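Local coordinates for rieske iron-sulfur protein soxF (Sulfolobus acidocaldarius, PDB 1JM1) that probably carries electrons in the archaeal respiratory chain through a Rieske-type [2Fe-2S] cluster, as the soluble domain of a quinol oxidase subunit, at residues V95-Q100 with P125-I130. Numbering follows the deposited sequence.
With FES (Fe2/s2 (inorganic) cluster), chain C.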
ATOM      1  N   VAL A  95       5.587   4.300  -9.033  1.00 10.58           N
ATOM      2  CA  VAL A  95       6.162   5.655  -9.016  1.00 10.68           C
ATOM      3  C   VAL A  95       7.252   5.836 -10.072  1.00 11.48           C
ATOM      4  O   VAL A  95       7.879   6.896 -10.124  1.00 13.43           O
ATOM      5  CB  VAL A  95       6.598   6.081  -7.624  1.00 11.26           C
ATOM      6  CG1 VAL A  95       5.362   6.282  -6.723  1.00 12.27           C
ATOM      7  CG2 VAL A  95       7.561   5.131  -6.959  1.00 13.47           C
ATOM      8  N   HIS A  96       7.477   4.856 -10.943  1.00 11.40           N
ATOM      9  CA  HIS A  96       8.304   5.058 -12.130  1.00 11.83           C
ATOM     10  C   HIS A  96       7.489   5.802 -13.185  1.00 11.58           C
ATOM     11  O   HIS A  96       7.723   6.984 -13.430  1.00 13.51           O
ATOM     12  CB  HIS A  96       8.815   3.740 -12.648  1.00 12.34           C
ATOM     13  CG  HIS A  96       9.581   3.896 -13.945  1.00 12.44           C
ATOM     14  ND1 HIS A  96       9.237   3.185 -15.072  1.00 12.34           N
ATOM     15  CD2 HIS A  96      10.597   4.759 -14.227  1.00 14.30           C
ATOM     16  CE1 HIS A  96      10.054   3.602 -16.014  1.00 13.28           C
ATOM     17  NE2 HIS A  96      10.882   4.537 -15.560  1.00 14.63           N
ATOM     18  N   LEU A  97       6.503   5.128 -13.790  1.00 11.43           N
ATOM     19  CA  LEU A  97       5.717   5.694 -14.889  1.00 11.48           C
ATOM     20  C   LEU A  97       4.263   5.398 -14.745  1.00 11.33           C
ATOM     21  O   LEU A  97       3.486   5.469 -15.720  1.00 12.10           O
ATOM     22  CB  LEU A  97       6.264   5.269 -16.260  1.00 13.14           C
ATOM     23  CG  LEU A  97       6.421   6.369 -17.288  1.00 19.16           C
ATOM     24  CD1 LEU A  97       7.427   7.454 -16.838  1.00 23.10           C
ATOM     25  CD2 LEU A  97       6.794   5.751 -18.612  1.00 23.74           C
ATOM     26  N   GLY A  98       3.745   5.156 -13.517  1.00 10.90           N
ATOM     27  CA  GLY A  98       2.324   5.185 -13.293  1.00 10.78           C
ATOM     28  C   GLY A  98       1.560   3.974 -13.729  1.00 10.48           C
ATOM     29  O   GLY A  98       0.302   4.028 -13.757  1.00 11.02           O
ATOM     30  N   CYS A  99       2.215   2.852 -14.058  1.00 10.62           N
ATOM     31  CA  CYS A  99       1.431   1.642 -14.235  1.00 10.83           C
ATOM     32  C   CYS A  99       0.795   1.206 -12.931  1.00 10.66           C
ATOM     33  O   CYS A  99       1.334   1.434 -11.854  1.00 12.07           O
ATOM     34  CB  CYS A  99       2.322   0.507 -14.786  1.00 11.68           C
ATOM     35  SG  CYS A  99       2.591   0.777 -16.571  1.00 12.57           S
ATOM     36  N   GLN A 100      -0.350   0.559 -13.035  1.00 10.50           N
ATOM     37  CA  GLN A 100      -1.003  -0.025 -11.878  1.00 11.24           C
ATOM     38  C   GLN A 100      -0.339  -1.346 -11.560  1.00 10.84           C
ATOM     39  O   GLN A 100      -0.095  -2.177 -12.436  1.00 12.43           O
ATOM     40  CB  GLN A 100      -2.503  -0.167 -12.146  1.00 11.81           C
ATOM     41  CG  GLN A 100      -3.261  -0.585 -10.930  1.00 13.29           C
ATOM     42  CD  GLN A 100      -4.749  -0.410 -11.027  1.00 13.52           C
ATOM     43  OE1 GLN A 100      -5.301  -0.040 -12.067  1.00 17.58           O
ATOM     44  NE2 GLN A 100      -5.440  -0.618  -9.925  1.00 15.56           N
ATOM     45  N   PRO A 125       5.038  -4.785 -14.151  1.00 12.09           N
ATOM     46  CA  PRO A 125       5.229  -5.348 -15.500  1.00 12.96           C
ATOM     47  C   PRO A 125       5.733  -4.335 -16.499  1.00 13.25           C
ATOM     48  O   PRO A 125       6.238  -4.769 -17.562  1.00 15.74           O
ATOM     49  CB  PRO A 125       3.807  -5.802 -15.869  1.00 13.90           C
ATOM     50  CG  PRO A 125       2.906  -4.868 -15.096  1.00 13.61           C
ATOM     51  CD  PRO A 125       3.632  -4.677 -13.759  1.00 12.62           C
ATOM     52  N   CYS A 126       5.575  -3.047 -16.304  1.00 12.52           N
ATOM     53  CA  CYS A 126       5.871  -2.124 -17.390  1.00 13.15           C
ATOM     54  C   CYS A 126       7.359  -1.997 -17.653  1.00 12.59           C
ATOM     55  O   CYS A 126       7.793  -2.150 -18.788  1.00 14.97           O
ATOM     56  CB  CYS A 126       5.189  -0.773 -17.129  0.77 11.82           C
ATOM     57  SG  CYS A 126       3.379  -0.993 -17.219  0.77 11.57           S
ATOM     58  N   HIS A 127       8.166  -1.750 -16.604  1.00 12.55           N
ATOM     59  CA  HIS A 127       9.622  -1.593 -16.776  1.00 13.23           C
ATOM     60  C   HIS A 127      10.396  -2.337 -15.689  1.00 13.42           C
ATOM     61  O   HIS A 127      11.605  -2.158 -15.590  1.00 14.90           O
ATOM     62  CB  HIS A 127      10.122  -0.145 -16.929  1.00 13.17           C
ATOM     63  CG  HIS A 127       9.216   0.690 -17.781  1.00 12.61           C
ATOM     64  ND1 HIS A 127       8.142   1.365 -17.204  1.00 12.39           N
ATOM     65  CD2 HIS A 127       9.179   0.869 -19.100  1.00 13.64           C
ATOM     66  CE1 HIS A 127       7.511   1.935 -18.211  1.00 12.39           C
ATOM     67  NE2 HIS A 127       8.098   1.668 -19.360  1.00 13.08           N
ATOM     68  N   GLY A 128       9.773  -3.213 -14.904  1.00 12.75           N
ATOM     69  CA  GLY A 128      10.501  -4.090 -14.014  1.00 13.43           C
ATOM     70  C   GLY A 128      10.953  -3.473 -12.702  1.00 12.96           C
ATOM     71  O   GLY A 128      11.824  -4.055 -12.009  1.00 13.64           O
ATOM     72  N   SER A 129      10.370  -2.365 -12.252  1.00 11.84           N
ATOM     73  CA  SER A 129      10.617  -1.902 -10.895  1.00 11.58           C
ATOM     74  C   SER A 129      10.157  -2.938  -9.900  1.00 11.34           C
ATOM     75  O   SER A 129       9.073  -3.503 -10.038  1.00 12.17           O
ATOM     76  CB  SER A 129       9.912  -0.575 -10.624  1.00 11.72           C
ATOM     77  OG  SER A 129      10.393   0.439 -11.432  1.00 12.42           O
ATOM     78  N   ILE A 130      10.983  -3.179  -8.875  1.00 11.42           N
ATOM     79  CA  ILE A 130      10.641  -4.107  -7.794  1.00 11.51           C
ATOM     80  C   ILE A 130      10.719  -3.357  -6.478  1.00 10.68           C
ATOM     81  O   ILE A 130      11.771  -2.818  -6.135  1.00 11.60           O
ATOM     82  CB  ILE A 130      11.509  -5.363  -7.776  1.00 11.99           C
ATOM     83  CG1 ILE A 130      11.463  -6.086  -9.161  1.00 13.33           C
ATOM     84  CG2 ILE A 130      11.083  -6.293  -6.653  1.00 12.96           C
ATOM     85  CD1 ILE A 130      12.312  -7.348  -9.229  1.00 15.59           C
TER
HETATM   86 FE1  FES C 501       6.304   0.523 -13.203  1.00 11.36          FE
HETATM   87 FE2  FES C 501       7.804   1.656 -15.169  1.00 11.88          FE
HETATM   88  S1  FES C 501       8.440   0.006 -13.764  1.00 12.32           S
HETATM   89  S2  FES C 501       5.644   2.098 -14.686  1.00 11.77           S
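His96 and His127 meet at one iron of the [2Fe-2S] cluster, each giving it an imidazole nitrogen from its own loop. His96 ND1 and His127 ND1 both lie 2.1 Å from FE2, completing its shell with the bridging sulfides S1 and S2. The two nitrogens come within 3.0 Å of each other, His96 ND1 to His127 ND1, because they share the metal and not through a hydrogen bond. The rings form an offset edge-to-face pair with planes at 80°, the edge of His96 turned to the face of His127. His96 reaches the iron with CG anti to its backbone N (chi1 175°), whereas the His127 ring swings to the side of its own backbone N. Leu97 CD2 meets His127 CE1 obliquely at 3.9 Å, adding an apolar contact at the exposed end of the cluster.

Beyond the sulfide S2, Cys99 SG and Cys126 SG are joined by a 2.0 Å disulfide with a chi3 of -93°, which ties the two cluster-binding loops together covalently. Leu97 N approaches this same sulfide, 3.3 Å from FES S2. At the other bridging sulfide, Ser129 OG comes within 3.1 Å of FES S1; such polar groups near the sulfides would probably stabilise the reduced cluster. This paired-loop site, with two histidines on one iron and Cys94 and Cys124 completing the cluster ligands, is the hallmark of Rieske proteins.

Pro143 packs against both His96 and Ser129, and Tyr131 OH hydrogen-bonds Val95 N. Segment 95-100 belongs to the loop between strands 87-91 and 105-107; segment 125-130 links the antiparallel neighbours 121-123 and 130-132, so the cluster sits near the surface at the end of the sheet.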